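Local atomic coordinates of putative esterase (Sulfolobus solfataricus P2, PDB entry 2RAU), a protein that probably hydrolyses ester bonds as a lipase-like enzyme of the alpha/beta-hydrolase fold and binds calcium. Residues Y221-P226 against S260-M265; P217-A222 against D244-T249; P34-S39 against A119-S124; M28-S33 against D100-Y105. All coordinates share one frame; numbering follows the deposited sequence. Where two conformers were deposited one is given.

Interaction 1 of 4, residues Y221-P226 against S260-M265; sequences YALANP and SKKEDM
Leu-223 and Lys-262 pack against each other where the last turn of helix 218-224 meets the first turn of helix 262-270. The tight part is mostly apolar. CG of Leu-223 lies anti to the backbone N (chi1 -177°), which brings its branch CD1 over the start of the second helix. There CD1 sits 3.7 Å from the carbonyl O of Lys-262 and also touches CG of Lys-262 and CA of Glu-263. A branched aliphatic tip suits this spot, since the side chain also rests on Phe-266 and Pro-267 of the same helix. Lys-261 is the N-cap residue of helix 262-270, and its carbonyl O accepts from both Asp-264 N and Met-265 N as the first turn closes. These helices belong to the chain between strands 170-176 and 297-302, an insertion into the alpha/beta-hydrolase sheet of the kind that commonly forms a lid or cap. Beyond Asn-225, where the first helix ends, Pro-226 lays its ring across the lysine methylenes, CB 3.6 Å from CE of Lys-262. Toward the exposed side the contact thins out and becomes polar: the lysine chain bends at chi4, taking NZ to 3.0 Å from OE2 of Glu-263, a salt bridge on the syn side but tilted out of the carboxylate plane.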
loop_
_atom_site.group_PDB
_atom_site.type_symbol
_atom_site.label_atom_id
_atom_site.label_comp_id
_atom_site.label_asym_id
_atom_site.label_seq_id
_atom_site.Cartn_x
_atom_site.Cartn_y
_atom_site.Cartn_z
ATOM N N TYR A 221 9.036 20.203 2.036
ATOM C CA TYR A 221 9.481 21.516 2.483
ATOM C C TYR A 221 9.411 21.589 4.011
ATOM O O TYR A 221 10.331 22.072 4.639
ATOM C CB TYR A 221 8.638 22.605 1.847
ATOM C CG TYR A 221 8.915 23.966 2.403
ATOM C CD1 TYR A 221 10.003 24.698 1.962
ATOM C CD2 TYR A 221 8.135 24.498 3.447
ATOM C CE1 TYR A 221 10.286 25.955 2.504
ATOM C CE2 TYR A 221 8.415 25.721 3.987
ATOM C CZ TYR A 221 9.491 26.451 3.521
ATOM O OH TYR A 221 9.769 27.675 4.061
ATOM N N ALA A 222 8.314 21.097 4.577
ATOM C CA ALA A 222 8.029 21.150 6.020
ATOM C C ALA A 222 8.892 20.202 6.842
ATOM O O ALA A 222 9.207 20.489 7.997
ATOM C CB ALA A 222 6.559 20.906 6.281
ATOM N N LEU A 223 9.367 19.113 6.254
ATOM C CA LEU A 223 10.280 18.238 6.979
ATOM C C LEU A 223 11.600 18.945 7.189
ATOM O O LEU A 223 12.201 18.813 8.238
ATOM C CB LEU A 223 10.536 16.922 6.239
ATOM C CG LEU A 223 11.408 15.837 6.855
ATOM C CD1 LEU A 223 10.991 15.541 8.285
ATOM C CD2 LEU A 223 11.498 14.562 5.970
ATOM N N ALA A 224 12.083 19.632 6.164
ATOM C CA ALA A 224 13.356 20.349 6.239
ATOM C C ALA A 224 13.226 21.655 6.986
ATOM O O ALA A 224 14.192 22.048 7.589
ATOM C CB ALA A 224 13.950 20.598 4.818
ATOM N N ASN A 225 12.050 22.292 6.961
ATOM C CA ASN A 225 11.802 23.602 7.548
ATOM C C ASN A 225 10.559 23.609 8.445
ATOM O O ASN A 225 9.528 24.277 8.131
ATOM C CB ASN A 225 11.630 24.619 6.421
ATOM C CG ASN A 225 12.826 24.651 5.503
ATOM O OD1 ASN A 225 13.885 25.134 5.878
ATOM N ND2 ASN A 225 12.685 24.049 4.350
ATOM N N PRO A 226 10.608 22.797 9.508
ATOM C CA PRO A 226 9.387 22.504 10.287
ATOM C C PRO A 226 8.795 23.627 11.121
ATOM O O PRO A 226 7.643 23.558 11.515
ATOM C CB PRO A 226 9.821 21.325 11.156
ATOM C CG PRO A 226 11.273 21.554 11.369
ATOM C CD PRO A 226 11.755 22.050 10.040
ATOM N N SER A 260 3.853 9.343 16.676
ATOM C CA SER A 260 4.121 9.522 15.248
ATOM C C SER A 260 5.105 10.665 15.056
ATOM O O SER A 260 4.937 11.746 15.671
ATOM C CB SER A 260 2.817 9.801 14.497
ATOM O OG SER A 260 1.815 8.906 14.914
ATOM N N LYS A 261 6.082 10.451 14.184
ATOM C CA LYS A 261 7.136 11.448 13.875
ATOM C C LYS A 261 7.052 11.974 12.496
ATOM O O LYS A 261 6.779 11.237 11.568
ATOM C CB LYS A 261 8.467 10.782 14.041
ATOM C CG LYS A 261 8.756 10.272 15.457
ATOM C CD LYS A 261 8.961 11.406 16.420
ATOM C CE LYS A 261 9.467 10.931 17.743
ATOM N NZ LYS A 261 8.445 10.189 18.471
ATOM N N LYS A 262 7.285 13.266 12.345
ATOM C CA LYS A 262 7.349 13.875 10.994
ATOM C C LYS A 262 8.369 13.222 10.091
ATOM O O LYS A 262 8.175 13.150 8.872
ATOM C CB LYS A 262 7.598 15.390 11.059
ATOM C CG LYS A 262 8.958 15.827 11.539
ATOM C CD LYS A 262 9.020 17.346 11.664
ATOM C CE LYS A 262 10.428 17.855 11.952
ATOM N NZ LYS A 262 10.813 17.452 13.292
ATOM N N GLU A 263 9.473 12.762 10.674
ATOM C CA GLU A 263 10.547 12.109 9.929
ATOM C C GLU A 263 10.095 10.821 9.242
ATOM O O GLU A 263 10.680 10.405 8.224
ATOM C CB GLU A 263 11.735 11.801 10.850
ATOM C CG GLU A 263 12.490 13.020 11.366
ATOM C CD GLU A 263 11.811 13.760 12.475
ATOM O OE1 GLU A 263 10.945 13.239 13.201
ATOM O OE2 GLU A 263 12.198 14.895 12.628
ATOM N N ASP A 264 9.068 10.202 9.814
ATOM C CA ASP A 264 8.424 8.998 9.247
ATOM C C ASP A 264 7.246 9.371 8.334
ATOM O O ASP A 264 7.118 8.838 7.222
ATOM C CB ASP A 264 7.948 8.052 10.358
ATOM C CG ASP A 264 9.097 7.545 11.222
ATOM O OD1 ASP A 264 10.214 7.365 10.677
ATOM O OD2 ASP A 264 8.910 7.336 12.443
HETATM N N MSE A 265 6.428 10.315 8.766
HETATM C CA MSE A 265 5.147 10.613 8.084
HETATM C C MSE A 265 5.326 11.422 6.821
HETATM O O MSE A 265 4.667 11.166 5.812
HETATM C CB MSE A 265 4.160 11.339 8.973
HETATM C CG MSE A 265 3.705 10.589 10.230
HETATM SE SE MSE A 265 2.617 9.070 9.649
HETATM C CE MSE A 265 3.121 7.904 11.140
#

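Interaction 2 of 4, residues P217-A222 against D244-T249; sequences PIWSYA and DSLYVT
The backbones around Trp-219 and Ser-245 stay well apart, their CA atoms 11.7 Å from each other, and at this point the gap between helix 218-224 and helix 238-248 is bridged mainly by the long indole of Trp-219. Both helices belong to the largely helical insertion between strands 170-176 and 297-302 of this alpha/beta-hydrolase fold, and the contact is an interhelical packing within it. CG of Trp-219 lies beside the backbone N (chi1 -58°), and the six-membered end of the indole extends toward Leu-246, whose side chain comes from the opposite direction. The forked leucine tip suits the broad ring: CD1 of Leu-246 sits 4.1 Å from CZ3 of Trp-219. Both residues are buried, as their apolar character suits. The packing continues onto helix 262-270, where Phe-266 meets the indole edge-to-face and Met-265 touches Leu-246. Tryptophan also brings a polar N-H into this interior, and NE1 gives it to the carbonyl O of Arg-211. Ser-245, modelled in two conformers, is a small and loose neighbour near the ring. The second branch of the leucine fork, CD2 of Leu-246, lies 4.1 Å from CH2 of Trp-219.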
loop_
_atom_site.group_PDB
_atom_site.type_symbol
_atom_site.label_atom_id
_atom_site.label_comp_id
_atom_site.label_asym_id
_atom_site.label_seq_id
_atom_site.Cartn_x
_atom_site.Cartn_y
_atom_site.Cartn_z
ATOM N N PRO A 217 4.520 19.384 -2.835
ATOM C CA PRO A 217 5.867 19.461 -2.222
ATOM C C PRO A 217 5.923 20.052 -0.778
ATOM O O PRO A 217 6.989 20.001 -0.165
ATOM C CB PRO A 217 6.634 20.338 -3.198
ATOM C CG PRO A 217 5.601 21.164 -3.862
ATOM C CD PRO A 217 4.438 20.239 -4.039
ATOM N N ILE A 218 4.777 20.539 -0.264
ATOM C CA ILE A 218 4.633 21.048 1.087
ATOM C C ILE A 218 5.178 20.107 2.127
ATOM O O ILE A 218 5.847 20.544 3.060
ATOM C CB ILE A 218 3.172 21.385 1.434
ATOM C CG1 ILE A 218 3.085 21.943 2.877
ATOM C CG2 ILE A 218 2.224 20.228 1.237
ATOM C CD1 ILE A 218 1.754 22.704 3.167
ATOM N N TRP A 219 4.963 18.812 1.970
ATOM C CA TRP A 219 5.431 17.854 2.995
ATOM C C TRP A 219 6.951 17.819 3.102
ATOM O O TRP A 219 7.526 17.936 4.188
ATOM C CB TRP A 219 4.876 16.463 2.709
ATOM C CG TRP A 219 3.367 16.401 2.663
ATOM C CD1 TRP A 219 2.584 16.538 1.564
ATOM C CD2 TRP A 219 2.488 16.199 3.759
ATOM N NE1 TRP A 219 1.270 16.482 1.908
ATOM C CE2 TRP A 219 1.181 16.276 3.258
ATOM C CE3 TRP A 219 2.679 15.982 5.128
ATOM C CZ2 TRP A 219 0.061 16.091 4.054
ATOM C CZ3 TRP A 219 1.576 15.800 5.910
ATOM C CH2 TRP A 219 0.281 15.853 5.369
ATOM N N SER A 220 7.609 17.703 1.961
ATOM C CA SER A 220 9.064 17.733 1.922
ATOM C C SER A 220 9.645 19.079 2.421
ATOM O O SER A 220 10.652 19.087 3.109
ATOM C CB SER A 220 9.551 17.320 0.504
ATOM O OG SER A 220 9.355 18.361 -0.432
ATOM N N TYR A 221 9.036 20.203 2.036
ATOM C CA TYR A 221 9.481 21.516 2.483
ATOM C C TYR A 221 9.411 21.589 4.011
ATOM O O TYR A 221 10.331 22.072 4.639
ATOM C CB TYR A 221 8.638 22.605 1.847
ATOM C CG TYR A 221 8.915 23.966 2.403
ATOM C CD1 TYR A 221 10.003 24.698 1.962
ATOM C CD2 TYR A 221 8.135 24.498 3.447
ATOM C CE1 TYR A 221 10.286 25.955 2.504
ATOM C CE2 TYR A 221 8.415 25.721 3.987
ATOM C CZ TYR A 221 9.491 26.451 3.521
ATOM O OH TYR A 221 9.769 27.675 4.061
ATOM N N ALA A 222 8.314 21.097 4.577
ATOM C CA ALA A 222 8.029 21.150 6.020
ATOM C C ALA A 222 8.892 20.202 6.842
ATOM O O ALA A 222 9.207 20.489 7.997
ATOM C CB ALA A 222 6.559 20.906 6.281
ATOM N N ASP A 244 -0.978 17.731 12.751
ATOM C CA ASP A 244 -2.331 17.752 13.286
ATOM C C ASP A 244 -3.377 17.378 12.200
ATOM O O ASP A 244 -4.444 16.823 12.541
ATOM C CB ASP A 244 -2.718 19.061 14.001
ATOM C CG ASP A 244 -3.827 18.867 14.981
ATOM O OD1 ASP A 244 -3.651 18.023 15.901
ATOM O OD2 ASP A 244 -4.851 19.597 14.867
ATOM N N SER A 245 -3.101 17.677 10.924
ATOM C CA SER A 245 -4.036 17.267 9.866
ATOM C C SER A 245 -4.094 15.739 9.767
ATOM O O SER A 245 -5.168 15.179 9.520
ATOM C CB SER A 245 -3.711 17.887 8.498
ATOM O OG SER A 245 -2.563 17.325 7.899
ATOM N N LEU A 246 -2.951 15.073 9.980
ATOM C CA LEU A 246 -2.919 13.613 10.050
ATOM C C LEU A 246 -3.648 13.071 11.288
ATOM O O LEU A 246 -4.306 12.063 11.234
ATOM C CB LEU A 246 -1.468 13.101 10.029
ATOM C CG LEU A 246 -0.728 13.409 8.696
ATOM C CD1 LEU A 246 0.759 13.019 8.754
ATOM C CD2 LEU A 246 -1.423 12.800 7.461
ATOM N N TYR A 247 -3.512 13.754 12.417
ATOM C CA TYR A 247 -4.194 13.355 13.622
ATOM C C TYR A 247 -5.690 13.405 13.474
ATOM O O TYR A 247 -6.389 12.475 13.874
ATOM C CB TYR A 247 -3.766 14.255 14.759
ATOM C CG TYR A 247 -4.431 13.979 16.085
ATOM C CD1 TYR A 247 -4.098 12.854 16.852
ATOM C CD2 TYR A 247 -5.350 14.871 16.600
ATOM C CE1 TYR A 247 -4.662 12.663 18.050
ATOM C CE2 TYR A 247 -5.913 14.677 17.768
ATOM C CZ TYR A 247 -5.585 13.553 18.495
ATOM O OH TYR A 247 -6.162 13.384 19.708
ATOM N N VAL A 248 -6.174 14.514 12.929
ATOM C CA VAL A 248 -7.606 14.771 12.814
ATOM C C VAL A 248 -8.295 13.729 11.912
ATOM O O VAL A 248 -9.405 13.371 12.182
ATOM C CB VAL A 248 -7.817 16.220 12.343
ATOM C CG1 VAL A 248 -9.137 16.431 11.743
ATOM C CG2 VAL A 248 -7.605 17.154 13.526
ATOM N N THR A 249 -7.583 13.223 10.909
ATOM C CA THR A 249 -8.062 12.170 9.994
ATOM C C THR A 249 -7.831 10.737 10.472
ATOM O O THR A 249 -8.165 9.792 9.757
ATOM C CB THR A 249 -7.515 12.347 8.577
ATOM O OG1 THR A 249 -6.067 12.327 8.540
ATOM C CG2 THR A 249 -7.976 13.676 8.000
#

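Interaction 3 of 4, residues P34-S39 against A119-S124; sequences PYDIIS and ANWGWS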
loop_
_atom_site.group_PDB
_atom_site.type_symbol
_atom_site.label_atom_id
_atom_site.label_comp_id
_atom_site.label_asym_id
_atom_site.label_seq_id
_atom_site.Cartn_x
_atom_site.Cartn_y
_atom_site.Cartn_z
ATOM N N PRO A 34 -0.216 4.050 -23.411
ATOM C CA PRO A 34 1.190 4.074 -22.984
ATOM C C PRO A 34 1.414 3.980 -21.467
ATOM O O PRO A 34 2.502 3.568 -21.053
ATOM C CB PRO A 34 1.670 5.448 -23.464
ATOM C CG PRO A 34 0.794 5.765 -24.537
ATOM C CD PRO A 34 -0.546 5.242 -24.202
ATOM N N TYR A 35 0.415 4.354 -20.653
ATOM C CA TYR A 35 0.523 4.365 -19.216
ATOM C C TYR A 35 0.052 3.074 -18.561
ATOM O O TYR A 35 0.145 2.929 -17.346
ATOM C CB TYR A 35 -0.272 5.517 -18.645
ATOM C CG TYR A 35 0.025 6.823 -19.317
ATOM C CD1 TYR A 35 1.244 7.425 -19.149
ATOM C CD2 TYR A 35 -0.866 7.410 -20.205
ATOM C CE1 TYR A 35 1.519 8.600 -19.784
ATOM C CE2 TYR A 35 -0.596 8.578 -20.813
ATOM C CZ TYR A 35 0.602 9.184 -20.602
ATOM O OH TYR A 35 0.920 10.407 -21.227
ATOM N N ASP A 36 -0.421 2.121 -19.360
ATOM C CA ASP A 36 -0.871 0.850 -18.836
ATOM C C ASP A 36 0.331 -0.060 -18.718
ATOM O O ASP A 36 0.632 -0.806 -19.644
ATOM C CB ASP A 36 -1.972 0.248 -19.722
ATOM C CG ASP A 36 -3.259 1.000 -19.580
ATOM O OD1 ASP A 36 -3.871 0.799 -18.542
ATOM O OD2 ASP A 36 -3.641 1.826 -20.439
ATOM N N ILE A 37 1.013 0.054 -17.585
ATOM C CA ILE A 37 2.267 -0.675 -17.242
ATOM C C ILE A 37 2.132 -1.037 -15.799
ATOM O O ILE A 37 1.550 -0.269 -15.018
ATOM C CB ILE A 37 3.537 0.224 -17.398
ATOM C CG1 ILE A 37 3.602 0.788 -18.814
ATOM C CG2 ILE A 37 4.891 -0.564 -17.028
ATOM C CD1 ILE A 37 4.786 1.716 -19.021
ATOM N N ILE A 38 2.677 -2.195 -15.426
ATOM C CA ILE A 38 2.804 -2.607 -13.999
ATOM C C ILE A 38 4.241 -3.034 -13.754
ATOM O O ILE A 38 4.996 -3.284 -14.706
ATOM C CB ILE A 38 1.802 -3.688 -13.524
ATOM C CG1 ILE A 38 1.976 -4.981 -14.346
ATOM C CG2 ILE A 38 0.399 -3.166 -13.645
ATOM C CD1 ILE A 38 1.086 -6.148 -13.870
ATOM N N SER A 39 4.668 -2.975 -12.504
ATOM C CA SER A 39 5.967 -3.481 -12.167
ATOM C C SER A 39 5.966 -4.268 -10.866
ATOM O O SER A 39 5.013 -4.260 -10.106
ATOM C CB SER A 39 7.068 -2.404 -12.246
ATOM O OG SER A 39 6.613 -1.135 -11.818
ATOM N N ALA A 119 -10.471 5.245 -17.047
ATOM C CA ALA A 119 -11.925 4.991 -16.880
ATOM C C ALA A 119 -12.222 3.502 -16.569
ATOM O O ALA A 119 -13.120 3.189 -15.801
ATOM C CB ALA A 119 -12.680 5.457 -18.120
ATOM N N ASN A 120 -11.460 2.574 -17.128
ATOM C CA ASN A 120 -11.672 1.141 -16.855
ATOM C C ASN A 120 -10.556 0.546 -15.994
ATOM O O ASN A 120 -10.183 -0.619 -16.146
ATOM C CB ASN A 120 -11.827 0.362 -18.171
ATOM C CG ASN A 120 -12.983 0.845 -18.963
ATOM O OD1 ASN A 120 -14.117 0.607 -18.587
ATOM N ND2 ASN A 120 -12.718 1.543 -20.065
ATOM N N TRP A 121 -9.998 1.364 -15.111
ATOM C CA TRP A 121 -9.093 0.863 -14.065
ATOM C C TRP A 121 -9.894 0.471 -12.832
ATOM O O TRP A 121 -9.835 1.140 -11.804
ATOM C CB TRP A 121 -8.064 1.935 -13.739
ATOM C CG TRP A 121 -6.971 2.064 -14.765
ATOM C CD1 TRP A 121 -6.939 1.527 -16.021
ATOM C CD2 TRP A 121 -5.785 2.841 -14.627
ATOM N NE1 TRP A 121 -5.774 1.895 -16.652
ATOM C CE2 TRP A 121 -5.055 2.708 -15.816
ATOM C CE3 TRP A 121 -5.255 3.609 -13.593
ATOM C CZ2 TRP A 121 -3.819 3.301 -15.998
ATOM C CZ3 TRP A 121 -4.027 4.227 -13.780
ATOM C CH2 TRP A 121 -3.326 4.063 -14.968
ATOM N N GLY A 122 -10.640 -0.619 -12.980
ATOM C CA GLY A 122 -11.492 -1.193 -11.956
ATOM C C GLY A 122 -10.921 -2.480 -11.413
ATOM O O GLY A 122 -9.758 -2.787 -11.606
ATOM N N TRP A 123 -11.773 -3.257 -10.767
ATOM C CA TRP A 123 -11.374 -4.482 -10.098
ATOM C C TRP A 123 -10.872 -5.570 -11.030
ATOM O O TRP A 123 -9.917 -6.272 -10.718
ATOM C CB TRP A 123 -12.536 -5.006 -9.216
ATOM C CG TRP A 123 -12.571 -4.295 -7.955
ATOM C CD1 TRP A 123 -13.511 -3.385 -7.521
ATOM C CD2 TRP A 123 -11.553 -4.318 -6.964
ATOM N NE1 TRP A 123 -13.156 -2.899 -6.296
ATOM C CE2 TRP A 123 -11.945 -3.450 -5.938
ATOM C CE3 TRP A 123 -10.361 -5.032 -6.825
ATOM C CZ2 TRP A 123 -11.186 -3.281 -4.778
ATOM C CZ3 TRP A 123 -9.591 -4.826 -5.699
ATOM C CH2 TRP A 123 -10.014 -3.989 -4.678
ATOM N N SER A 124 -11.506 -5.772 -12.173
ATOM C CA SER A 124 -10.984 -6.810 -13.075
ATOM C C SER A 124 -9.574 -6.439 -13.575
ATOM O O SER A 124 -8.696 -7.303 -13.692
ATOM C CB SER A 124 -11.972 -7.158 -14.208
ATOM O OG SER A 124 -12.171 -6.063 -15.039
#
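Trp-121 sends its indole toward the turn that precedes strand 37-45 and meets the carboxylate of Asp-36 there. From CB the chain leaves with CG beside the backbone N, and the low chi2 of 13° sets the ring so that its nitrogen-bearing edge faces the aspartate. CD1 comes first, 4.0 Å from OD1 of Asp-36. NE1 follows and donates its hydrogen to that same OD1 over 2.9 Å, in a bond bent to 140° at the hydrogen. The oxygen uses its syn lone pair and lies near the indole edge, tilted a little from the ring plane. The carboxylate and ring planes stand 79° apart. Further along, CE2 and CZ2 still pass OD1, and CZ2 ends 4.2 Å from the carbonyl O of Tyr-35. Asp-36 and Trp-121 each stand at the centre of an inverse gamma turn, one leading into strand 37-45 of the central alpha/beta-hydrolase sheet, the other just before Gly-122, the N-cap of helix 123-141. The contact therefore ties the start of a strand to the start of a helix. A buried carboxylate needs several partners, and this one has them: Arg-102 is a second partner of OD1, while OD2 takes part in a hydrogen bond with Ser-33 OG. Tryptophan fits opposite it, offering a single N-H on a large apolar frame that also packs on Val-106.

Interaction 4 of 4, residues M28-S33 against D100-Y105; sequences MKREDS and DYRTHY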
loop_
_atom_site.group_PDB
_atom_site.type_symbol
_atom_site.label_atom_id
_atom_site.label_comp_id
_atom_site.label_asym_id
_atom_site.label_seq_id
_atom_site.Cartn_x
_atom_site.Cartn_y
_atom_site.Cartn_z
HETATM N N MSE A 28 6.106 -4.979 -16.805
HETATM C CA MSE A 28 5.297 -5.598 -17.841
HETATM C C MSE A 28 4.368 -4.569 -18.478
HETATM O O MSE A 28 3.636 -3.885 -17.799
HETATM C CB MSE A 28 4.418 -6.702 -17.284
HETATM C CG MSE A 28 3.479 -7.363 -18.320
HETATM SE SE MSE A 28 2.440 -8.808 -17.520
HETATM C CE MSE A 28 3.813 -10.167 -17.670
ATOM N N LYS A 29 4.405 -4.478 -19.803
ATOM C CA LYS A 29 3.450 -3.694 -20.517
ATOM C C LYS A 29 2.093 -4.361 -20.526
ATOM O O LYS A 29 1.960 -5.563 -20.783
ATOM C CB LYS A 29 3.911 -3.507 -21.934
ATOM C CG LYS A 29 3.033 -2.549 -22.746
ATOM C CD LYS A 29 3.185 -1.074 -22.206
ATOM C CE LYS A 29 2.322 0.016 -22.922
ATOM N NZ LYS A 29 0.870 -0.069 -22.644
ATOM N N ARG A 30 1.069 -3.549 -20.261
ATOM C CA ARG A 30 -0.320 -3.973 -20.244
ATOM C C ARG A 30 -1.042 -3.154 -21.370
ATOM O O ARG A 30 -0.384 -2.534 -22.231
ATOM C CB ARG A 30 -0.935 -3.685 -18.870
ATOM C CG ARG A 30 -0.165 -4.274 -17.671
ATOM C CD ARG A 30 -0.159 -5.784 -17.640
ATOM N NE ARG A 30 -1.359 -6.311 -17.035
ATOM C CZ ARG A 30 -2.051 -7.362 -17.431
ATOM N NH1 ARG A 30 -1.716 -8.072 -18.467
ATOM N NH2 ARG A 30 -3.107 -7.726 -16.762
ATOM N N GLU A 31 -2.368 -3.182 -21.399
ATOM C CA GLU A 31 -3.103 -2.538 -22.469
ATOM C C GLU A 31 -4.088 -1.504 -21.948
ATOM O O GLU A 31 -4.571 -1.647 -20.846
ATOM C CB GLU A 31 -3.856 -3.629 -23.280
ATOM C CG GLU A 31 -2.933 -4.586 -24.051
ATOM C CD GLU A 31 -1.917 -3.864 -24.993
ATOM O OE1 GLU A 31 -2.283 -2.824 -25.625
ATOM O OE2 GLU A 31 -0.743 -4.350 -25.087
ATOM N N ASP A 32 -4.487 -0.500 -22.741
ATOM C CA ASP A 32 -4.085 -0.311 -24.134
ATOM C C ASP A 32 -3.417 1.047 -24.382
ATOM O O ASP A 32 -3.154 1.395 -25.522
ATOM C CB ASP A 32 -5.297 -0.465 -25.068
ATOM C CG ASP A 32 -6.408 0.544 -24.778
ATOM O OD1 ASP A 32 -6.355 1.263 -23.759
ATOM O OD2 ASP A 32 -7.346 0.630 -25.592
ATOM N N SER A 33 -3.153 1.808 -23.322
ATOM C CA SER A 33 -2.485 3.097 -23.445
ATOM C C SER A 33 -0.997 2.996 -23.094
ATOM O O SER A 33 -0.524 1.988 -22.515
ATOM C CB SER A 33 -3.164 4.120 -22.541
ATOM O OG SER A 33 -2.582 4.176 -21.235
ATOM N N ASP A 100 3.880 -2.367 -8.260
ATOM C CA ASP A 100 3.581 -1.038 -8.707
ATOM C C ASP A 100 2.354 -1.150 -9.622
ATOM O O ASP A 100 2.390 -1.790 -10.674
ATOM C CB ASP A 100 4.704 -0.401 -9.468
ATOM C CG ASP A 100 5.960 -0.246 -8.653
ATOM O OD1 ASP A 100 5.859 0.102 -7.464
ATOM O OD2 ASP A 100 7.066 -0.384 -9.204
ATOM N N TYR A 101 1.244 -0.594 -9.163
ATOM C CA TYR A 101 0.027 -0.579 -9.935
ATOM C C TYR A 101 0.200 0.379 -11.101
ATOM O O TYR A 101 1.146 1.159 -11.122
ATOM C CB TYR A 101 -1.114 -0.040 -9.114
ATOM C CG TYR A 101 -1.435 -0.803 -7.862
ATOM C CD1 TYR A 101 -1.710 -2.179 -7.902
ATOM C CD2 TYR A 101 -1.519 -0.150 -6.644
ATOM C CE1 TYR A 101 -2.047 -2.876 -6.742
ATOM C CE2 TYR A 101 -1.867 -0.826 -5.491
ATOM C CZ TYR A 101 -2.142 -2.185 -5.533
ATOM O OH TYR A 101 -2.493 -2.812 -4.352
ATOM N N ARG A 102 -0.767 0.384 -12.012
ATOM C CA ARG A 102 -0.719 1.264 -13.188
ATOM C C ARG A 102 -0.631 2.750 -12.825
ATOM O O ARG A 102 -0.108 3.577 -13.609
ATOM C CB ARG A 102 -1.912 0.983 -14.111
ATOM C CG ARG A 102 -1.973 -0.468 -14.591
ATOM C CD ARG A 102 -3.096 -0.681 -15.537
ATOM N NE ARG A 102 -3.323 -2.101 -15.748
ATOM C CZ ARG A 102 -3.813 -2.647 -16.859
ATOM N NH1 ARG A 102 -4.129 -1.932 -17.917
ATOM N NH2 ARG A 102 -3.952 -3.949 -16.910
ATOM N N THR A 103 -1.172 3.084 -11.664
ATOM C CA THR A 103 -1.125 4.443 -11.079
ATOM C C THR A 103 0.308 4.947 -10.933
ATOM O O THR A 103 0.561 6.143 -10.971
ATOM C CB THR A 103 -1.849 4.467 -9.713
ATOM O OG1 THR A 103 -1.373 3.351 -8.936
ATOM C CG2 THR A 103 -3.355 4.476 -9.911
ATOM N N HIS A 104 1.266 4.015 -10.844
ATOM C CA HIS A 104 2.638 4.368 -10.717
ATOM C C HIS A 104 3.302 4.846 -12.012
ATOM O O HIS A 104 4.467 5.227 -11.981
ATOM C CB HIS A 104 3.446 3.239 -10.125
ATOM C CG HIS A 104 4.712 3.670 -9.477
ATOM N ND1 HIS A 104 4.781 4.721 -8.567
ATOM C CD2 HIS A 104 5.969 3.162 -9.559
ATOM C CE1 HIS A 104 6.033 4.842 -8.152
ATOM N NE2 HIS A 104 6.771 3.904 -8.734
ATOM N N TYR A 105 2.537 4.883 -13.098
ATOM C CA TYR A 105 3.033 5.301 -14.413
ATOM C C TYR A 105 2.275 6.515 -14.953
ATOM O O TYR A 105 2.589 7.004 -16.053
ATOM C CB TYR A 105 2.981 4.115 -15.393
ATOM C CG TYR A 105 4.003 3.099 -14.962
ATOM C CD1 TYR A 105 5.304 3.258 -15.329
ATOM C CD2 TYR A 105 3.665 2.045 -14.109
ATOM C CE1 TYR A 105 6.253 2.426 -14.864
ATOM C CE2 TYR A 105 4.607 1.221 -13.630
ATOM C CZ TYR A 105 5.907 1.403 -14.037
ATOM O OH TYR A 105 6.924 0.582 -13.632
HETATM O O HOH W 1 -4.357 -5.158 -19.764
#
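NH1 of Arg-102 is gripped by two groups: it forms a salt bridge with OD1 of Asp-36 and meets the carbonyl O of Glu-31 at 3.0 Å. The bond to Glu-31 is weak, with only 129° at the hydrogen, although the oxygen lies in the guanidinium plane at its edge. A water bridges Glu-31 and Arg-102, accepting from Glu-31 N at 3.2 Å and from Arg-102 NH2 at 3.1 Å. Arg-102 stands at the head of a short 3-10 segment after strand 94-100 of the alpha/beta-hydrolase sheet, and its chain runs extended from CG to NE, which carries the guanidinium to the loop that follows strand 21-29. There CB of Arg-30 lies over one face, toward its rim, 3.5 Å above the plane. Arg-30 instead bends at chi2 and chi3, and the two side chains cross at about a right angle with their guanidinium planes 68° apart. Both arginines turn to one carboxylate, that of Asp-129 on helix 123-141: Arg-30 NE pairs with OD1 and Arg-102 NE with OD2. Arginine suits both places because its several N-H groups can serve different acceptors at once. The carboxylates of Asp-129 and Asp-36 probably offset the two positive charges and let NE of Arg-30 and NH2 of Arg-102 lie 3.5 Å apart.

How the interactions relate
The four contacts form two clusters on different parts of the chain. Interactions 1 and 2 start from the same helix, 218-224, and their centres are 8 Å apart; CB of Met-265 touches CD1 of Leu-246 at 3.8 Å, so helices 238-248 and 262-270 pack together as well. Interactions 3 and 4 have centres 5 Å apart and alternate along the chain, joined by a probable hydrogen bond of 2.8 Å between Ser-39 OG and Asp-100 OD2. Between the clusters the centres of interactions 1 and 3 are 32 Å apart. All four lie away from the annotated calcium site at Gly-142 and Glu-144, but another calcium ion is about 4 Å from the side chain of Pro-226.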